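Local coordinates for glycerol trinitrate reductase (PDB 5EPD), which probably binds FMN and reduces nitrate esters such as glycerol trinitrate, as an old yellow enzyme family member with a TIM-barrel fold, at residues N343-E348 / Y375-E380; P339-P344 / A357-A362; G173-F178 / L230-A235. All coordinates share one frame; numbering follows the deposited sequence.

Contact 1 of 3, residues N343-E348 / Y375-E380; sequences NPDLVE and YPRFSE
The irregular chain of 375-380 runs past the tight turn that opens 343-348, and the two backbones come nearest at Asp345 and Arg377, whose CA atoms are 5.8 Å apart. The turn is a type I beta turn from Asn343 to Leu346. Pro344 fits its second position because the ring already holds phi near the value required there. The same ring faces 375-380: Pro344 CG lies 3.5 Å from the carbonyl O of Tyr375, while Pro344 CD packs on Tyr375 CB at 4.1 Å. From there the phenol ring leads away to helix 338-342. Asp345 holds the N-cap position of helix 346-352, the second helix after 333-336, the last strand of the TIM barrel, yet its side chain makes no capping bond. With chi1 at 57°, CG sits between the backbone N and the carbonyl carbon, and the carboxylate is turned across to the C-terminal segment. There Asp345 OD2 accepts from Phe378 N at 2.9 Å, on its syn side but 31° out of the carboxylate plane, with an N-H...O angle of 145°. The other oxygen, OD1, forms a salt bridge with Arg349 of the same helix, so both oxygens of this buried acid have partners. Arg377, exposed to solvent, folds over the turn by a bend at chi3. Asp345 CB lies over one guanidinium face, toward the rim, 3.6 Å from Arg377 NH1. Near the guanidinium plane, at its edge, Glu348 OE2 stays 4.2 Å from Arg377 NH2, an attraction of opposite charges too long for a salt bridge, while Glu348 OE1 is hydrogen-bonded to Ser70.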
# COMPACT_ATOMS: atom_id res chain seq x y z
N ASN A 343 -5.17 -13.30 -12.62
CA ASN A 343 -4.11 -13.91 -13.46
C ASN A 343 -2.78 -14.03 -12.70
O ASN A 343 -2.00 -13.06 -12.68
CB ASN A 343 -3.89 -13.09 -14.73
CG ASN A 343 -5.21 -12.77 -15.44
OD1 ASN A 343 -5.60 -13.45 -16.41
ND2 ASN A 343 -5.93 -11.78 -14.94
N PRO A 344 -2.51 -15.20 -12.07
CA PRO A 344 -1.23 -15.34 -11.34
C PRO A 344 -0.02 -15.25 -12.27
O PRO A 344 1.08 -14.82 -11.85
CB PRO A 344 -1.33 -16.72 -10.66
CG PRO A 344 -2.44 -17.45 -11.37
CD PRO A 344 -3.38 -16.38 -11.93
N ASP A 345 -0.25 -15.65 -13.52
CA ASP A 345 0.75 -15.59 -14.58
C ASP A 345 0.62 -14.31 -15.45
O ASP A 345 0.95 -14.33 -16.63
CB ASP A 345 0.66 -16.88 -15.44
CG ASP A 345 -0.73 -17.12 -16.04
OD1 ASP A 345 -1.75 -16.74 -15.43
OD2 ASP A 345 -0.81 -17.75 -17.13
N LEU A 346 0.15 -13.21 -14.83
CA LEU A 346 -0.07 -11.94 -15.51
C LEU A 346 1.15 -11.48 -16.31
O LEU A 346 0.99 -11.01 -17.44
CB LEU A 346 -0.44 -10.80 -14.52
CG LEU A 346 -0.76 -9.44 -15.18
CD1 LEU A 346 -1.97 -9.55 -16.10
CD2 LEU A 346 -1.00 -8.40 -14.11
N VAL A 347 2.34 -11.59 -15.72
CA VAL A 347 3.55 -11.17 -16.43
C VAL A 347 3.66 -11.93 -17.76
O VAL A 347 3.75 -11.33 -18.83
CB VAL A 347 4.84 -11.34 -15.58
CG1 VAL A 347 6.07 -10.93 -16.38
CG2 VAL A 347 4.75 -10.45 -14.35
N GLU A 348 3.58 -13.26 -17.65
CA GLU A 348 3.73 -14.16 -18.80
C GLU A 348 2.69 -13.86 -19.87
O GLU A 348 3.01 -13.86 -21.07
CB GLU A 348 3.66 -15.63 -18.37
CG GLU A 348 4.82 -16.12 -17.48
CD GLU A 348 4.68 -15.79 -15.98
OE1 GLU A 348 3.78 -15.01 -15.58
OE2 GLU A 348 5.50 -16.32 -15.18
N TYR A 375 -7.46 -19.36 -9.09
CA TYR A 375 -7.44 -18.78 -10.42
C TYR A 375 -6.43 -19.54 -11.30
O TYR A 375 -5.21 -19.50 -11.04
CB TYR A 375 -7.05 -17.30 -10.36
CG TYR A 375 -8.18 -16.36 -10.01
CD1 TYR A 375 -9.14 -16.02 -10.95
CD2 TYR A 375 -8.25 -15.77 -8.74
CE1 TYR A 375 -10.17 -15.14 -10.63
CE2 TYR A 375 -9.25 -14.87 -8.43
CZ TYR A 375 -10.21 -14.57 -9.37
OH TYR A 375 -11.18 -13.66 -9.07
N PRO A 376 -6.92 -20.23 -12.35
CA PRO A 376 -6.00 -20.96 -13.22
C PRO A 376 -4.97 -20.08 -13.96
O PRO A 376 -5.26 -18.93 -14.30
CB PRO A 376 -6.94 -21.56 -14.27
CG PRO A 376 -8.02 -20.52 -14.40
CD PRO A 376 -8.26 -20.11 -12.96
N ARG A 377 -3.79 -20.65 -14.22
CA ARG A 377 -2.87 -20.13 -15.25
C ARG A 377 -3.47 -20.33 -16.66
O ARG A 377 -4.49 -20.99 -16.82
CB ARG A 377 -1.50 -20.80 -15.13
CG ARG A 377 -0.84 -20.51 -13.79
CD ARG A 377 0.42 -21.32 -13.57
NE ARG A 377 1.43 -20.97 -14.57
CZ ARG A 377 2.33 -19.99 -14.46
NH1 ARG A 377 2.40 -19.22 -13.38
NH2 ARG A 377 3.17 -19.78 -15.47
N PHE A 378 -2.85 -19.76 -17.68
CA PHE A 378 -3.51 -19.65 -19.00
C PHE A 378 -3.81 -21.00 -19.70
O PHE A 378 -4.89 -21.19 -20.30
CB PHE A 378 -2.74 -18.71 -19.93
CG PHE A 378 -3.22 -18.77 -21.35
CD1 PHE A 378 -4.51 -18.38 -21.67
CD2 PHE A 378 -2.39 -19.27 -22.35
CE1 PHE A 378 -4.98 -18.46 -22.98
CE2 PHE A 378 -2.86 -19.36 -23.66
CZ PHE A 378 -4.15 -18.94 -23.98
N SER A 379 -2.86 -21.93 -19.64
CA SER A 379 -3.07 -23.27 -20.23
C SER A 379 -4.28 -24.06 -19.65
O SER A 379 -4.80 -24.96 -20.31
CB SER A 379 -1.80 -24.10 -20.06
OG SER A 379 -1.24 -23.93 -18.77
N GLU A 380 -4.69 -23.71 -18.42
CA GLU A 380 -5.80 -24.37 -17.72
C GLU A 380 -7.07 -23.50 -17.72
O GLU A 380 -7.74 -23.35 -16.69
CB GLU A 380 -5.39 -24.68 -16.27
CG GLU A 380 -4.41 -25.83 -16.15
CD GLU A 380 -3.02 -25.43 -16.53
OE1 GLU A 380 -2.50 -24.50 -15.87
OE2 GLU A 380 -2.46 -26.03 -17.50

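Contact 2 of 3, residues P339-P344 / A357-A362; sequences PFIANP and AEVNAA
The amide nitrogen ND2 of Asn343 gives a hydrogen bond to each of two carbonyl oxygens, Ala357 O across the contact at 3.0 Å and Pro339 O in the helix it has just left at 2.9 Å. Pro339 O lies almost exactly in the amide plane of Asn343, whereas Ala357 O is tilted 17° from it. Pro339 O also accepts the backbone N of Asn343, so the C-terminal end of helix 338-342, which follows the last barrel strand, 333-336, is tied twice to the residue that leaves it. The amide's OD1 takes the N-H of Ala357 on a lone pair; the modelled 2.5 Å between Ala357 N and Asn343 OD1 is doubtfully short. Asparagine suits this place because one flat group offers both a donor and an acceptor to the backbone of Ala357. Ala342, small enough for a close approach, sets CB 3.3 Å from Glu358 O and 4.0 Å from Ala357 CB. Val359 CG2 rests 3.7 Å from Ile341 CB and equally close to the CG2 branch, an apolar patch; Val359 also touches Arg338. Pairing both polar groups of Ala357 with one buried amide implies that the loop after helix 346-352 is held in a definite orientation without any charge.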
# COMPACT_ATOMS: atom_id res chain seq x y z
N PRO A 339 -5.90 -7.16 -12.08
CA PRO A 339 -5.46 -8.23 -12.99
C PRO A 339 -4.60 -9.30 -12.31
O PRO A 339 -4.68 -10.44 -12.69
CB PRO A 339 -4.66 -7.46 -14.04
CG PRO A 339 -5.33 -6.13 -14.12
CD PRO A 339 -5.73 -5.82 -12.70
N PHE A 340 -3.78 -8.92 -11.34
CA PHE A 340 -2.97 -9.87 -10.59
C PHE A 340 -3.83 -10.78 -9.69
O PHE A 340 -3.39 -11.88 -9.33
CB PHE A 340 -1.95 -9.13 -9.71
CG PHE A 340 -0.61 -8.97 -10.34
CD1 PHE A 340 0.22 -10.08 -10.53
CD2 PHE A 340 -0.16 -7.72 -10.74
CE1 PHE A 340 1.46 -9.95 -11.13
CE2 PHE A 340 1.08 -7.59 -11.33
CZ PHE A 340 1.89 -8.70 -11.52
N ILE A 341 -5.02 -10.31 -9.30
CA ILE A 341 -5.96 -11.18 -8.56
C ILE A 341 -6.33 -12.39 -9.43
O ILE A 341 -6.17 -13.56 -9.03
CB ILE A 341 -7.24 -10.43 -8.13
CG1 ILE A 341 -6.92 -9.28 -7.16
CG2 ILE A 341 -8.23 -11.40 -7.50
CD1 ILE A 341 -8.13 -8.52 -6.67
N ALA A 342 -6.80 -12.11 -10.64
CA ALA A 342 -7.37 -13.16 -11.48
C ALA A 342 -6.33 -13.90 -12.37
O ALA A 342 -6.60 -15.00 -12.81
CB ALA A 342 -8.50 -12.60 -12.33
N ASN A 343 -5.17 -13.30 -12.62
CA ASN A 343 -4.11 -13.91 -13.46
C ASN A 343 -2.78 -14.03 -12.70
O ASN A 343 -2.00 -13.06 -12.68
CB ASN A 343 -3.89 -13.09 -14.73
CG ASN A 343 -5.21 -12.77 -15.44
OD1 ASN A 343 -5.60 -13.45 -16.41
ND2 ASN A 343 -5.93 -11.78 -14.94
N PRO A 344 -2.51 -15.20 -12.07
CA PRO A 344 -1.23 -15.34 -11.34
C PRO A 344 -0.02 -15.25 -12.27
O PRO A 344 1.08 -14.82 -11.85
CB PRO A 344 -1.33 -16.72 -10.66
CG PRO A 344 -2.44 -17.45 -11.37
CD PRO A 344 -3.38 -16.38 -11.93
N ALA A 357 -7.86 -13.19 -17.52
CA ALA A 357 -9.04 -13.59 -16.75
C ALA A 357 -9.61 -12.38 -16.00
O ALA A 357 -8.89 -11.54 -15.49
CB ALA A 357 -8.69 -14.70 -15.77
N GLU A 358 -10.92 -12.29 -15.94
CA GLU A 358 -11.57 -11.26 -15.16
C GLU A 358 -11.67 -11.71 -13.71
O GLU A 358 -11.59 -12.90 -13.39
CB GLU A 358 -12.95 -10.96 -15.73
CG GLU A 358 -12.91 -10.39 -17.14
CD GLU A 358 -12.97 -8.89 -17.14
OE1 GLU A 358 -11.93 -8.23 -16.86
OE2 GLU A 358 -14.07 -8.38 -17.42
N VAL A 359 -11.83 -10.72 -12.85
CA VAL A 359 -11.93 -10.90 -11.41
C VAL A 359 -13.34 -11.38 -11.05
O VAL A 359 -14.32 -10.89 -11.63
CB VAL A 359 -11.57 -9.55 -10.73
CG1 VAL A 359 -12.55 -9.13 -9.65
CG2 VAL A 359 -10.16 -9.61 -10.17
N ASN A 360 -13.46 -12.34 -10.12
CA ASN A 360 -14.74 -12.51 -9.39
C ASN A 360 -14.75 -11.51 -8.24
O ASN A 360 -14.06 -11.70 -7.23
CB ASN A 360 -14.94 -13.94 -8.87
CG ASN A 360 -16.20 -14.09 -8.00
OD1 ASN A 360 -16.81 -13.12 -7.53
ND2 ASN A 360 -16.56 -15.33 -7.74
N ALA A 361 -15.52 -10.43 -8.41
CA ALA A 361 -15.50 -9.29 -7.46
C ALA A 361 -16.05 -9.69 -6.11
O ALA A 361 -15.57 -9.20 -5.08
CB ALA A 361 -16.26 -8.08 -8.00
N ALA A 362 -17.01 -10.62 -6.11
CA ALA A 362 -17.66 -11.06 -4.86
C ALA A 362 -16.70 -11.83 -3.94
O ALA A 362 -16.97 -11.95 -2.75
CB ALA A 362 -18.91 -11.89 -5.16

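Contact 3 of 3, residues G173-F178 / L230-A235; sequences GIVDDF and LEVTAA
With chi1 at 164°, Val232 swings CG1 anti to its own backbone nitrogen, which places that methyl over the ring of Phe178, whose CG in turn lies anti to the carbonyl carbon at a chi1 of -82°. The methyl sits over one face of the ring, displaced toward the rim. Val232 CG1 is 3.4 Å from Phe178 CG and 3.6 Å from the ring centroid, which makes this a CH-pi contact. The second methyl, Val232 CG2, comes to 3.7 Å from Phe178 CD2, so both branches of the valine bear on the aromatic group. One turn earlier on the partner helix stands Val175. Its CG2 meets Val232 CG2 at 4.1 Å, the two side chains sliding past each other in opposite directions, and its CG1 reaches 3.6 Å from Ala235 CB. Beta-branched valine gives each helix a compact, two-pronged surface, and alanine offers a single small methyl, against which Val175 CG1 rests. Glu231 borders the patch: its aliphatic CB is near Val175 CG2, while its carboxylate OE1 is hydrogen-bonded to Tyr218. No hydrogen bond joins the two segments. Leu203 of helix 202-207 touches both Phe178 and Val232, extending the apolar cluster, and Ile81 touches Phe178. The axes approach to 8.8 Å, with a signed crossing angle of -39° between roughly codirectional helices. Helices 171-187 and 227-240 lead into barrel strands 193-196 and 245-249, which are adjacent in the sheet; this side-by-side packing of successive outer helices is typical of the TIM-barrel, or (beta/alpha)8, fold.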
# COMPACT_ATOMS: atom_id res chain seq x y z
N GLY A 173 4.43 8.72 19.18
CA GLY A 173 4.14 7.31 19.43
C GLY A 173 3.71 6.57 18.19
O GLY A 173 4.05 5.39 18.02
N ILE A 174 2.95 7.25 17.33
CA ILE A 174 2.52 6.67 16.06
C ILE A 174 3.71 6.58 15.10
O ILE A 174 3.84 5.58 14.41
CB ILE A 174 1.33 7.43 15.44
CG1 ILE A 174 0.05 7.14 16.24
CG2 ILE A 174 1.10 7.00 14.00
CD1 ILE A 174 -1.08 8.12 15.99
N VAL A 175 4.58 7.60 15.09
CA VAL A 175 5.80 7.57 14.27
C VAL A 175 6.65 6.40 14.69
O VAL A 175 7.32 5.78 13.84
CB VAL A 175 6.66 8.85 14.44
CG1 VAL A 175 8.03 8.67 13.78
CG2 VAL A 175 5.95 10.08 13.90
N ASP A 176 6.63 6.11 15.99
CA ASP A 176 7.42 4.99 16.48
C ASP A 176 6.82 3.63 16.15
O ASP A 176 7.56 2.66 15.99
CB ASP A 176 7.66 5.07 17.99
CG ASP A 176 8.86 4.25 18.40
OD1 ASP A 176 9.95 4.53 17.85
OD2 ASP A 176 8.73 3.31 19.22
N ASP A 177 5.49 3.55 16.07
CA ASP A 177 4.84 2.30 15.64
C ASP A 177 5.18 1.98 14.20
O ASP A 177 5.36 0.81 13.88
CB ASP A 177 3.33 2.40 15.77
CG ASP A 177 2.88 2.51 17.21
OD1 ASP A 177 3.68 2.15 18.09
OD2 ASP A 177 1.73 2.96 17.44
N PHE A 178 5.26 2.99 13.33
CA PHE A 178 5.77 2.80 11.96
C PHE A 178 7.25 2.40 11.98
O PHE A 178 7.66 1.48 11.24
CB PHE A 178 5.63 4.05 11.11
CG PHE A 178 4.26 4.24 10.50
CD1 PHE A 178 3.89 3.54 9.36
CD2 PHE A 178 3.36 5.14 11.05
CE1 PHE A 178 2.63 3.73 8.79
CE2 PHE A 178 2.10 5.34 10.49
CZ PHE A 178 1.73 4.64 9.35
N LEU A 230 5.89 12.98 6.41
CA LEU A 230 7.33 13.13 6.25
C LEU A 230 8.09 12.61 7.47
O LEU A 230 9.13 11.97 7.32
CB LEU A 230 7.67 14.60 5.98
CG LEU A 230 7.12 15.21 4.68
CD1 LEU A 230 7.47 16.69 4.64
CD2 LEU A 230 7.66 14.50 3.44
N GLU A 231 7.58 12.88 8.67
CA GLU A 231 8.19 12.34 9.89
C GLU A 231 8.17 10.84 9.88
O GLU A 231 9.15 10.20 10.29
CB GLU A 231 7.48 12.85 11.14
CG GLU A 231 7.96 14.24 11.53
CD GLU A 231 7.19 14.84 12.68
OE1 GLU A 231 6.30 14.15 13.21
OE2 GLU A 231 7.49 16.01 13.04
N VAL A 232 7.06 10.26 9.42
CA VAL A 232 6.93 8.80 9.40
C VAL A 232 7.93 8.19 8.39
O VAL A 232 8.69 7.30 8.73
CB VAL A 232 5.46 8.35 9.14
CG1 VAL A 232 5.40 6.88 8.73
CG2 VAL A 232 4.59 8.58 10.37
N THR A 233 7.95 8.70 7.17
CA THR A 233 8.90 8.23 6.16
C THR A 233 10.39 8.44 6.57
O THR A 233 11.25 7.61 6.29
CB THR A 233 8.62 8.91 4.79
OG1 THR A 233 7.22 8.87 4.51
CG2 THR A 233 9.38 8.22 3.66
N ALA A 234 10.68 9.55 7.23
CA ALA A 234 12.05 9.84 7.69
C ALA A 234 12.53 8.82 8.75
O ALA A 234 13.69 8.37 8.72
CB ALA A 234 12.13 11.27 8.24
N ALA A 235 11.63 8.48 9.69
CA ALA A 235 11.91 7.51 10.74
C ALA A 235 12.06 6.10 10.19
O ALA A 235 12.92 5.35 10.65
CB ALA A 235 10.83 7.55 11.80

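In the fold
Contacts 1 and 2 start from the same part of the chain, sharing Asn343 and Pro344, and bind two portions of the C-terminal region to the elements that follow the last barrel strand. They also touch directly: Tyr375 OH is probably hydrogen-bonded to Asn360 N. Contact 3 lies on the opposite side of the chain's centre, its centre about 38 Å from that of contact 1 and about 34 Å from that of contact 2. All three are only partly buried, but their chemistry follows their place. Helix-to-helix contact 3 is wholly apolar in its grip, contact 2 mixes amide bonds with methyl packing, and contact 1, farthest out, adds charge.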